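Local coordinates for protein hydrazine synthase gamma subunit (Candidatus Kuenenia stuttgartiensis, PDB 5C2V) that reduces nitric oxide to hydroxylamine, the first half-reaction of hydrazine synthesis, as the diheme gamma subunit of the hydrazine synthase complex, at residues C[77-88]-C[244-252]; C[171-180]-C[302-313]. One frame throughout, in Å; residues are numbered along the deposited sequence.

In the fold
The two contacts sit in different parts of a chain built from two lobes, each with one heme c. Their centres lie 31 Å apart, and their nearest atoms are about 16 Å apart. Along the chain the order is 77-88, 171-180, 244-252 and 302-313, so the segments alternate. Interaction 1 joins the calcium loop that follows strand 77-78, next to heme 1, to a loop between helix 229-234 and strand 256-257. It thus ties the heme 1 region to the cytochrome c family region. Interaction 2 lies wholly within that region, where helices 170-179 and 301-312 cross beside heme 2. One contact connects the heme regions; the other packs beside the second, probably electron-transferring, heme.

Interaction 1: C[77-88]-C[244-252]; sequences IWDLGDEGWGSW and NTPIIGLDL. With CA (calcium ion), chain U; HEC (heme c), chain V.
W88 lays one ring face against P246. The proline CB stands 4.1 Å from the centroid of the five-membered ring of W88, close to the ring normal, a CH-pi contact. Chi1 (-57°) places the indole beside the backbone N, and chi2 near 96° turns a face to P246. W88 NE1 is hydrogen-bonded to Y578 OH of the alpha subunit. I77 CD1 meets P246 CD head-on at 3.6 Å and also touches T245.

At the other end L250 N donates to G86 O at 3.0 Å. The bond is nearly straight at the hydrogen, but the donor stands above the carbonyl plane. Water bridges add to it: one water links W88 O to D251 OD1, and another links E83 O to L252 N. D251 OD2 is hydrogen-bonded to H272 NE2.

The loop that presents G86 O wraps a calcium ion. D79 OD1 binds it at 2.3 Å, while D79 OD2 accepts G86 N at 3.1 Å. S87 binds it through both O and OG, the latter at 2.8 Å from the calcium; chi1 (62°) sets OG between the backbone N and the carbonyl carbon. L80 O, G84 O, E83 OE2 and a water complete the ligand set; E83 OE1 turns instead to K89 in a salt bridge. The calcium and the D79 carboxylate thus fix the loop from within, and the turn presents G86 O to the 244-252 segment.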
loop_
_atom_site.group_PDB
_atom_site.type_symbol
_atom_site.label_atom_id
_atom_site.label_comp_id
_atom_site.label_asym_id
_atom_site.label_seq_id
_atom_site.Cartn_x
_atom_site.Cartn_y
_atom_site.Cartn_z
ATOM N N ILE C 77 27.998 33.048 17.942
ATOM C CA ILE C 77 28.075 33.841 16.719
ATOM C C ILE C 77 26.964 33.451 15.747
ATOM O O ILE C 77 26.836 32.287 15.367
ATOM C CB ILE C 77 29.446 33.678 16.040
ATOM C CG1 ILE C 77 30.563 34.020 17.030
ATOM C CG2 ILE C 77 29.534 34.544 14.793
ATOM C CD1 ILE C 77 31.956 33.798 16.491
ATOM N N TRP C 78 26.167 34.436 15.343
ATOM C CA TRP C 78 24.967 34.181 14.552
ATOM C C TRP C 78 24.992 34.873 13.196
ATOM O O TRP C 78 25.720 35.847 13.000
ATOM C CB TRP C 78 23.729 34.636 15.322
ATOM C CG TRP C 78 23.576 33.971 16.643
ATOM C CD1 TRP C 78 23.938 34.471 17.860
ATOM C CD2 TRP C 78 23.023 32.675 16.888
ATOM N NE1 TRP C 78 23.641 33.565 18.849
ATOM C CE2 TRP C 78 23.079 32.454 18.278
ATOM C CE3 TRP C 78 22.484 31.681 16.067
ATOM C CZ2 TRP C 78 22.619 31.280 18.864
ATOM C CZ3 TRP C 78 22.027 30.516 16.651
ATOM C CH2 TRP C 78 22.096 30.325 18.035
ATOM N N ASP C 79 24.188 34.371 12.264
ATOM C CA ASP C 79 23.996 35.075 11.006
ATOM C C ASP C 79 22.573 35.636 10.944
ATOM O O ASP C 79 21.614 34.913 10.680
ATOM C CB ASP C 79 24.273 34.138 9.827
ATOM C CG ASP C 79 24.184 34.839 8.491
ATOM O OD1 ASP C 79 24.126 36.082 8.481
ATOM O OD2 ASP C 79 24.187 34.149 7.449
ATOM N N LEU C 80 22.463 36.943 11.174
ATOM C CA LEU C 80 21.199 37.676 11.117
ATOM C C LEU C 80 20.864 38.124 9.697
ATOM O O LEU C 80 21.758 38.327 8.877
ATOM C CB LEU C 80 21.239 38.877 12.063
ATOM C CG LEU C 80 21.544 38.530 13.524
ATOM C CD1 LEU C 80 21.488 39.768 14.408
ATOM C CD2 LEU C 80 20.595 37.454 14.038
ATOM N N GLY C 81 19.576 38.309 9.420
ATOM C CA GLY C 81 19.121 38.555 8.063
ATOM C C GLY C 81 18.936 39.984 7.589
ATOM O O GLY C 81 18.537 40.196 6.443
ATOM N N ASP C 82 19.181 40.968 8.446
ATOM C CA ASP C 82 19.096 42.357 8.005
ATOM C C ASP C 82 20.430 42.928 7.508
ATOM O O ASP C 82 20.461 43.967 6.845
ATOM C CB ASP C 82 18.551 43.241 9.131
ATOM C CG ASP C 82 19.181 42.926 10.479
ATOM O OD1 ASP C 82 20.311 42.397 10.502
ATOM O OD2 ASP C 82 18.541 43.213 11.512
ATOM N N GLU C 83 21.529 42.250 7.825
ATOM C CA GLU C 83 22.859 42.702 7.418
ATOM C C GLU C 83 23.433 41.959 6.215
ATOM O O GLU C 83 24.564 42.216 5.806
ATOM C CB GLU C 83 23.824 42.585 8.587
ATOM C CG GLU C 83 23.868 41.204 9.181
ATOM C CD GLU C 83 24.708 41.158 10.423
ATOM O OE1 GLU C 83 25.353 42.180 10.735
ATOM O OE2 GLU C 83 24.714 40.107 11.090
ATOM N N GLY C 84 22.669 41.020 5.670
ATOM C CA GLY C 84 23.158 40.186 4.588
ATOM C C GLY C 84 23.597 38.814 5.065
ATOM O O GLY C 84 24.090 38.657 6.187
ATOM N N TRP C 85 23.426 37.818 4.201
ATOM C CA TRP C 85 23.765 36.442 4.541
ATOM C C TRP C 85 25.249 36.182 4.315
ATOM O O TRP C 85 25.836 36.678 3.353
ATOM C CB TRP C 85 22.926 35.462 3.720
ATOM C CG TRP C 85 21.447 35.694 3.815
ATOM C CD1 TRP C 85 20.615 36.085 2.807
ATOM C CD2 TRP C 85 20.626 35.553 4.981
ATOM N NE1 TRP C 85 19.327 36.190 3.270
ATOM C CE2 TRP C 85 19.306 35.870 4.603
ATOM C CE3 TRP C 85 20.877 35.188 6.308
ATOM C CZ2 TRP C 85 18.241 35.835 5.501
ATOM C CZ3 TRP C 85 19.818 35.155 7.199
ATOM C CH2 TRP C 85 18.516 35.471 6.789
ATOM N N GLY C 86 25.852 35.399 5.202
ATOM C CA GLY C 86 27.278 35.140 5.134
ATOM C C GLY C 86 28.054 36.187 5.908
ATOM O O GLY C 86 29.280 36.126 6.005
ATOM N N SER C 87 27.329 37.155 6.457
ATOM C CA SER C 87 27.913 38.187 7.304
ATOM C C SER C 87 27.635 37.867 8.761
ATOM O O SER C 87 26.499 37.987 9.208
ATOM C CB SER C 87 27.346 39.563 6.959
ATOM O OG SER C 87 25.949 39.611 7.189
ATOM N N TRP C 88 28.676 37.495 9.500
ATOM C CA TRP C 88 28.521 36.970 10.854
ATOM C C TRP C 88 28.623 38.038 11.939
ATOM O O TRP C 88 29.408 38.979 11.823
ATOM C CB TRP C 88 29.570 35.886 11.113
ATOM C CG TRP C 88 29.514 34.767 10.127
ATOM C CD1 TRP C 88 30.267 34.628 8.997
ATOM C CD2 TRP C 88 28.648 33.629 10.177
ATOM N NE1 TRP C 88 29.926 33.468 8.342
ATOM C CE2 TRP C 88 28.935 32.837 9.046
ATOM C CE3 TRP C 88 27.662 33.201 11.069
ATOM C CZ2 TRP C 88 28.268 31.642 8.786
ATOM C CZ3 TRP C 88 27.001 32.015 10.808
ATOM C CH2 TRP C 88 27.308 31.249 9.675
ATOM N N ASN C 244 34.653 26.983 16.594
ATOM C CA ASN C 244 33.955 27.874 17.511
ATOM C C ASN C 244 33.612 29.197 16.839
ATOM O O ASN C 244 32.605 29.830 17.161
ATOM C CB ASN C 244 34.799 28.129 18.764
ATOM C CG ASN C 244 34.864 26.924 19.682
ATOM O OD1 ASN C 244 33.869 26.226 19.880
ATOM N ND2 ASN C 244 36.039 26.674 20.249
ATOM N N THR C 245 34.465 29.614 15.906
ATOM C CA THR C 245 34.303 30.885 15.206
ATOM C C THR C 245 34.558 30.726 13.711
ATOM O O THR C 245 35.363 29.890 13.305
ATOM C CB THR C 245 35.264 31.959 15.753
ATOM O OG1 THR C 245 36.594 31.694 15.290
ATOM C CG2 THR C 245 35.260 31.954 17.263
ATOM N N PRO C 246 33.870 31.529 12.885
ATOM C CA PRO C 246 34.121 31.510 11.439
ATOM C C PRO C 246 35.462 32.138 11.068
ATOM O O PRO C 246 35.828 33.173 11.624
ATOM C CB PRO C 246 32.962 32.335 10.873
ATOM C CG PRO C 246 32.588 33.254 11.984
ATOM C CD PRO C 246 32.781 32.456 13.240
ATOM N N ILE C 247 36.187 31.511 10.148
ATOM C CA ILE C 247 37.413 32.093 9.614
ATOM C C ILE C 247 37.164 32.786 8.271
ATOM O O ILE C 247 38.096 33.283 7.641
ATOM C CB ILE C 247 38.527 31.038 9.457
ATOM C CG1 ILE C 247 38.051 29.862 8.603
ATOM C CG2 ILE C 247 38.990 30.550 10.823
ATOM C CD1 ILE C 247 39.073 28.746 8.492
ATOM N N ILE C 248 35.905 32.809 7.839
ATOM C CA ILE C 248 35.515 33.508 6.614
ATOM C C ILE C 248 34.285 34.380 6.844
ATOM O O ILE C 248 33.630 34.280 7.882
ATOM C CB ILE C 248 35.207 32.531 5.458
ATOM C CG1 ILE C 248 33.964 31.697 5.777
ATOM C CG2 ILE C 248 36.407 31.641 5.161
ATOM C CD1 ILE C 248 33.545 30.771 4.655
ATOM N N GLY C 249 33.980 35.243 5.878
ATOM C CA GLY C 249 32.777 36.055 5.938
ATOM C C GLY C 249 32.672 37.089 4.830
ATOM O O GLY C 249 33.661 37.411 4.169
ATOM N N LEU C 250 31.464 37.604 4.624
ATOM C CA LEU C 250 31.244 38.698 3.690
ATOM C C LEU C 250 30.493 39.826 4.381
ATOM O O LEU C 250 29.314 39.691 4.689
ATOM C CB LEU C 250 30.460 38.221 2.465
ATOM C CG LEU C 250 31.128 37.170 1.581
ATOM C CD1 LEU C 250 30.161 36.648 0.530
ATOM C CD2 LEU C 250 32.354 37.772 0.930
ATOM N N ASP C 251 31.170 40.950 4.596
ATOM C CA ASP C 251 30.566 42.083 5.288
ATOM C C ASP C 251 29.993 43.097 4.306
ATOM O O ASP C 251 30.541 43.312 3.225
ATOM C CB ASP C 251 31.584 42.764 6.203
ATOM C CG ASP C 251 31.881 41.957 7.454
ATOM O OD1 ASP C 251 31.056 41.095 7.821
ATOM O OD2 ASP C 251 32.941 42.196 8.074
ATOM N N LEU C 252 28.878 43.713 4.683
ATOM C CA LEU C 252 28.271 44.745 3.852
ATOM C C LEU C 252 28.923 46.107 4.092
ATOM O O LEU C 252 28.736 47.037 3.309
ATOM C CB LEU C 252 26.765 44.827 4.108
ATOM C CG LEU C 252 25.874 44.078 3.111
ATOM C CD1 LEU C 252 26.234 42.600 3.043
ATOM C CD2 LEU C 252 24.401 44.267 3.449
HETATM CA CA CA U . 24.178 38.303 8.941
HETATM FE FE HEC V . 20.507 40.641 20.990
HETATM C CHA HEC V . 22.898 42.811 19.815
HETATM C CHB HEC V . 19.455 43.012 23.203
HETATM C CHC HEC V . 17.945 38.561 22.002
HETATM C CHD HEC V . 21.978 38.002 19.374
HETATM N NA HEC V . 21.055 42.583 21.403
HETATM C C1A HEC V . 22.120 43.269 20.856
HETATM C C2A HEC V . 22.267 44.525 21.575
HETATM C C3A HEC V . 21.305 44.573 22.510
HETATM C C4A HEC V . 20.531 43.353 22.417
HETATM C CMA HEC V . 21.029 45.704 23.528
HETATM C CAA HEC V . 23.338 45.606 21.278
HETATM C CBA HEC V . 24.274 45.817 22.468
HETATM C CGA HEC V . 25.272 46.902 22.157
HETATM O O1A HEC V . 25.294 47.390 20.998
HETATM O O2A HEC V . 26.050 47.279 23.073
HETATM N NB HEC V . 19.042 40.711 22.448
HETATM C C1B HEC V . 18.659 41.897 23.046
HETATM C C2B HEC V . 17.280 41.763 23.469
HETATM C C3B HEC V . 16.864 40.532 23.146
HETATM C C4B HEC V . 17.962 39.848 22.494
HETATM C CMB HEC V . 16.468 42.861 24.190
HETATM C CAB HEC V . 15.464 39.921 23.395
HETATM C CBB HEC V . 14.403 40.585 22.491
HETATM N NC HEC V . 20.054 38.641 20.752
HETATM C C1C HEC V . 18.928 37.993 21.221
HETATM C C2C HEC V . 18.894 36.669 20.635
HETATM C C3C HEC V . 20.071 36.469 20.026
HETATM C C4C HEC V . 20.784 37.735 20.010
HETATM C CMC HEC V . 17.890 35.568 21.051
HETATM C CAC HEC V . 20.533 35.172 19.321
HETATM C CBC HEC V . 19.670 34.908 18.067
HETATM N ND HEC V . 22.225 40.425 19.834
HETATM C C1D HEC V . 22.524 39.251 19.143
HETATM C C2D HEC V . 23.509 39.550 18.129
HETATM C C3D HEC V . 23.798 41.051 18.268
HETATM C C4D HEC V . 22.955 41.511 19.350
HETATM C CMD HEC V . 24.139 38.566 17.120
HETATM C CAD HEC V . 24.772 41.896 17.423
HETATM C CBD HEC V . 24.072 42.289 16.125
HETATM C CGD HEC V . 24.995 43.133 15.288
HETATM O O1D HEC V . 24.583 43.558 14.177
HETATM O O2D HEC V . 26.142 43.381 15.734
HETATM O O HOH W 1 27.478 43.021 6.782
HETATM O O HOH W 2 26.848 39.348 3.213
HETATM O O HOH W 3 29.300 40.830 9.641
HETATM O O HOH W 4 31.089 38.124 8.343
HETATM O O HOH W 5 24.305 38.107 11.339
HETATM O O HOH W 6 19.544 41.309 19.251
#

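Interaction 2: C[171-180]-C[302-313]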
loop_
_atom_site.group_PDB
_atom_site.type_symbol
_atom_site.label_atom_id
_atom_site.label_comp_id
_atom_site.label_asym_id
_atom_site.label_seq_id
_atom_site.Cartn_x
_atom_site.Cartn_y
_atom_site.Cartn_z
ATOM N N ALA C 171 52.568 43.474 35.963
ATOM C CA ALA C 171 52.389 43.008 34.602
ATOM C C ALA C 171 51.382 43.916 33.908
ATOM O O ALA C 171 51.576 44.325 32.760
ATOM C CB ALA C 171 51.927 41.564 34.590
ATOM N N GLN C 172 50.306 44.220 34.628
ATOM C CA GLN C 172 49.271 45.119 34.142
ATOM C C GLN C 172 49.790 46.553 34.037
ATOM O O GLN C 172 49.479 47.265 33.079
ATOM C CB GLN C 172 48.047 45.055 35.056
ATOM C CG GLN C 172 47.361 43.696 35.065
ATOM C CD GLN C 172 46.366 43.544 36.198
ATOM O OE1 GLN C 172 46.144 44.474 36.973
ATOM N NE2 GLN C 172 45.761 42.365 36.301
ATOM N N LYS C 173 50.579 46.971 35.024
ATOM C CA LYS C 173 51.233 48.274 34.980
ATOM C C LYS C 173 52.196 48.333 33.802
ATOM O O LYS C 173 52.326 49.367 33.144
ATOM C CB LYS C 173 51.986 48.562 36.280
ATOM C CG LYS C 173 51.105 48.957 37.453
ATOM C CD LYS C 173 51.949 49.295 38.672
ATOM C CE LYS C 173 51.354 48.709 39.942
ATOM N NZ LYS C 173 52.353 47.913 40.710
ATOM N N ARG C 174 52.875 47.216 33.549
ATOM C CA ARG C 174 53.789 47.120 32.415
ATOM C C ARG C 174 53.036 47.261 31.096
ATOM O O ARG C 174 53.518 47.903 30.161
ATOM C CB ARG C 174 54.549 45.793 32.448
ATOM C CG ARG C 174 56.058 45.938 32.362
ATOM C CD ARG C 174 56.761 44.589 32.483
ATOM N NE ARG C 174 56.498 43.930 33.761
ATOM C CZ ARG C 174 55.875 42.762 33.888
ATOM N NH1 ARG C 174 55.450 42.113 32.813
ATOM N NH2 ARG C 174 55.682 42.239 35.092
ATOM N N GLY C 175 51.852 46.658 31.028
ATOM C CA GLY C 175 51.035 46.711 29.829
ATOM C C GLY C 175 50.387 48.063 29.600
ATOM O O GLY C 175 50.127 48.448 28.457
ATOM N N GLN C 176 50.124 48.787 30.684
ATOM C CA GLN C 176 49.474 50.091 30.596
ATOM C C GLN C 176 50.328 51.087 29.814
ATOM O O GLN C 176 49.804 51.952 29.111
ATOM C CB GLN C 176 49.178 50.639 31.994
ATOM C CG GLN C 176 48.388 51.939 32.001
ATOM C CD GLN C 176 48.104 52.443 33.402
ATOM O OE1 GLN C 176 48.674 51.952 34.376
ATOM N NE2 GLN C 176 47.217 53.424 33.511
ATOM N N LYS C 177 51.645 50.955 29.936
ATOM C CA LYS C 177 52.567 51.833 29.224
ATOM C C LYS C 177 52.552 51.559 27.723
ATOM O O LYS C 177 52.652 52.482 26.915
ATOM C CB LYS C 177 53.986 51.680 29.775
ATOM C CG LYS C 177 54.171 52.246 31.172
ATOM C CD LYS C 177 55.613 52.106 31.630
ATOM C CE LYS C 177 55.994 50.651 31.832
ATOM N NZ LYS C 177 55.219 50.044 32.947
ATOM N N ILE C 178 52.428 50.286 27.357
ATOM C CA ILE C 178 52.333 49.896 25.954
ATOM C C ILE C 178 51.004 50.369 25.371
ATOM O O ILE C 178 50.947 50.873 24.248
ATOM C CB ILE C 178 52.474 48.364 25.776
ATOM C CG1 ILE C 178 53.950 47.952 25.776
ATOM C CG2 ILE C 178 51.825 47.903 24.482
ATOM C CD1 ILE C 178 54.590 47.906 27.144
ATOM N N PHE C 179 49.941 50.216 26.155
ATOM C CA PHE C 179 48.605 50.647 25.754
ATOM C C PHE C 179 48.556 52.146 25.466
ATOM O O PHE C 179 47.993 52.579 24.461
ATOM C CB PHE C 179 47.591 50.291 26.845
ATOM C CG PHE C 179 46.164 50.614 26.487
ATOM C CD1 PHE C 179 45.377 49.688 25.825
ATOM C CD2 PHE C 179 45.606 51.836 26.832
ATOM C CE1 PHE C 179 44.063 49.978 25.502
ATOM C CE2 PHE C 179 44.295 52.131 26.510
ATOM C CZ PHE C 179 43.523 51.201 25.845
ATOM N N GLU C 180 49.156 52.932 26.353
ATOM C CA GLU C 180 49.070 54.385 26.271
ATOM C C GLU C 180 50.221 54.997 25.480
ATOM O O GLU C 180 50.322 56.218 25.363
ATOM C CB GLU C 180 49.020 54.982 27.676
ATOM C CG GLU C 180 47.785 54.571 28.457
ATOM C CD GLU C 180 47.890 54.902 29.928
ATOM O OE1 GLU C 180 46.840 54.976 30.600
ATOM O OE2 GLU C 180 49.025 55.085 30.415
ATOM N N GLN C 302 56.667 39.565 24.897
ATOM C CA GLN C 302 56.495 39.933 26.304
ATOM C C GLN C 302 55.626 41.189 26.423
ATOM O O GLN C 302 54.733 41.268 27.275
ATOM C CB GLN C 302 57.852 40.143 26.979
ATOM C CG GLN C 302 57.905 39.646 28.416
ATOM C CD GLN C 302 57.143 40.540 29.368
ATOM O OE1 GLN C 302 57.324 41.756 29.369
ATOM N NE2 GLN C 302 56.279 39.942 30.180
ATOM N N GLU C 303 55.879 42.152 25.542
ATOM C CA GLU C 303 55.086 43.375 25.474
ATOM C C GLU C 303 53.621 43.075 25.166
ATOM O O GLU C 303 52.718 43.619 25.802
ATOM C CB GLU C 303 55.653 44.320 24.415
ATOM C CG GLU C 303 57.030 44.872 24.740
ATOM C CD GLU C 303 57.553 45.801 23.662
ATOM O OE1 GLU C 303 57.690 45.354 22.505
ATOM O OE2 GLU C 303 57.823 46.982 23.972
ATOM N N LEU C 304 53.399 42.207 24.183
ATOM C CA LEU C 304 52.054 41.843 23.755
ATOM C C LEU C 304 51.285 41.143 24.874
ATOM O O LEU C 304 50.099 41.402 25.084
ATOM C CB LEU C 304 52.123 40.949 22.515
ATOM C CG LEU C 304 52.893 41.548 21.333
ATOM C CD1 LEU C 304 53.236 40.491 20.295
ATOM C CD2 LEU C 304 52.111 42.687 20.699
ATOM N N GLN C 305 51.974 40.260 25.590
ATOM C CA GLN C 305 51.384 39.535 26.709
ATOM C C GLN C 305 51.032 40.489 27.844
ATOM O O GLN C 305 49.979 40.358 28.469
ATOM C CB GLN C 305 52.333 38.443 27.209
ATOM C CG GLN C 305 52.559 37.306 26.223
ATOM C CD GLN C 305 53.546 36.275 26.738
ATOM O OE1 GLN C 305 54.021 36.367 27.870
ATOM N NE2 GLN C 305 53.857 35.287 25.908
ATOM N N ASP C 306 51.918 41.445 28.109
ATOM C CA ASP C 306 51.638 42.469 29.110
ATOM C C ASP C 306 50.408 43.282 28.725
ATOM O O ASP C 306 49.559 43.580 29.568
ATOM C CB ASP C 306 52.838 43.397 29.295
ATOM C CG ASP C 306 53.936 42.769 30.126
ATOM O OD1 ASP C 306 53.639 41.836 30.901
ATOM O OD2 ASP C 306 55.094 43.219 30.011
ATOM N N LEU C 307 50.322 43.636 27.446
ATOM C CA LEU C 307 49.182 44.382 26.926
ATOM C C LEU C 307 47.892 43.589 27.108
ATOM O O LEU C 307 46.851 44.145 27.469
ATOM C CB LEU C 307 49.399 44.723 25.449
ATOM C CG LEU C 307 48.342 45.593 24.767
ATOM C CD1 LEU C 307 48.032 46.821 25.607
ATOM C CD2 LEU C 307 48.811 45.999 23.378
ATOM N N VAL C 308 47.974 42.284 26.863
ATOM C CA VAL C 308 46.844 41.387 27.080
ATOM C C VAL C 308 46.429 41.394 28.549
ATOM O O VAL C 308 45.242 41.469 28.867
ATOM C CB VAL C 308 47.177 39.944 26.642
ATOM C CG1 VAL C 308 46.154 38.961 27.195
ATOM C CG2 VAL C 308 47.248 39.854 25.126
ATOM N N GLU C 309 47.414 41.330 29.441
ATOM C CA GLU C 309 47.148 41.352 30.876
ATOM C C GLU C 309 46.486 42.656 31.309
ATOM O O GLU C 309 45.628 42.659 32.192
ATOM C CB GLU C 309 48.442 41.136 31.665
ATOM C CG GLU C 309 48.936 39.698 31.661
ATOM C CD GLU C 309 48.008 38.759 32.410
ATOM O OE1 GLU C 309 47.266 39.231 33.298
ATOM O OE2 GLU C 309 48.021 37.546 32.110
ATOM N N TYR C 310 46.885 43.761 30.686
ATOM C CA TYR C 310 46.282 45.056 30.980
ATOM C C TYR C 310 44.847 45.109 30.468
ATOM O O TYR C 310 43.974 45.699 31.106
ATOM C CB TYR C 310 47.105 46.191 30.370
ATOM C CG TYR C 310 46.475 47.557 30.532
ATOM C CD1 TYR C 310 46.321 48.127 31.789
ATOM C CD2 TYR C 310 46.041 48.278 29.428
ATOM C CE1 TYR C 310 45.746 49.377 31.941
ATOM C CE2 TYR C 310 45.466 49.526 29.570
ATOM C CZ TYR C 310 45.322 50.071 30.828
ATOM O OH TYR C 310 44.751 51.314 30.968
ATOM N N LEU C 311 44.612 44.495 29.312
ATOM C CA LEU C 311 43.261 44.382 28.775
ATOM C C LEU C 311 42.380 43.573 29.721
ATOM O O LEU C 311 41.214 43.903 29.935
ATOM C CB LEU C 311 43.282 43.742 27.386
ATOM C CG LEU C 311 43.823 44.620 26.256
ATOM C CD1 LEU C 311 43.977 43.818 24.974
ATOM C CD2 LEU C 311 42.911 45.815 26.035
ATOM N N LYS C 312 42.955 42.523 30.300
ATOM C CA LYS C 312 42.256 41.696 31.277
ATOM C C LYS C 312 41.915 42.483 32.539
ATOM O O LYS C 312 41.015 42.109 33.290
ATOM C CB LYS C 312 43.101 40.473 31.648
ATOM C CG LYS C 312 43.301 39.472 30.524
ATOM C CD LYS C 312 44.253 38.363 30.947
ATOM C CE LYS C 312 43.782 37.687 32.225
ATOM N NZ LYS C 312 44.751 36.663 32.708
ATOM N N ALA C 313 42.643 43.573 32.767
ATOM C CA ALA C 313 42.475 44.373 33.975
ATOM C C ALA C 313 41.355 45.400 33.835
ATOM O O ALA C 313 40.954 46.028 34.815
ATOM C CB ALA C 313 43.782 45.067 34.329
#
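D306 OD1 is held by R174 NH1 of the crossing helix, 2.6 Å away in a salt bridge, and weakly by Q302 NE2 from within its own helix. R174 NH1 also donates a hydrogen bond to D306 OD2 at 3.0 Å. It meets OD2 on the syn side, with the guanidinium and carboxylate planes set obliquely. The arginine chain bends at chi3, which brings NH1 to the oxygens of the carboxylate, with D306 OD2 near the guanidinium plane.

The helix segments 171-179 and 302-312 cross at -103°, with their axes 7.1 Å apart at closest approach. G175 lies at the crossing, where its CA makes a C-H...O contact with D306 O. Beside it Y310 enters as a knob among Q172, G175, Q176 and F179. Its CG is anti to the backbone N (chi1 175°), which sends the ring obliquely across the Q176 and F179 side of the 171-179 helix. Q176 CA stands over the centre of one ring face, 3.8 Å from the Y310 centroid. The edge of Y310 points at the face of F179, an offset edge-to-face pair with planes at 60°. L307 CD1 comes to the edge of the F179 ring, and its CD2 packs on I178 CG2.

F179 also touches C186, which carries heme 2, and L311 touches a heme. The crossing therefore combines a salt bridge on one side, with R174 partly exposed and D306 buried, and an aromatic and aliphatic core on the side toward the heme.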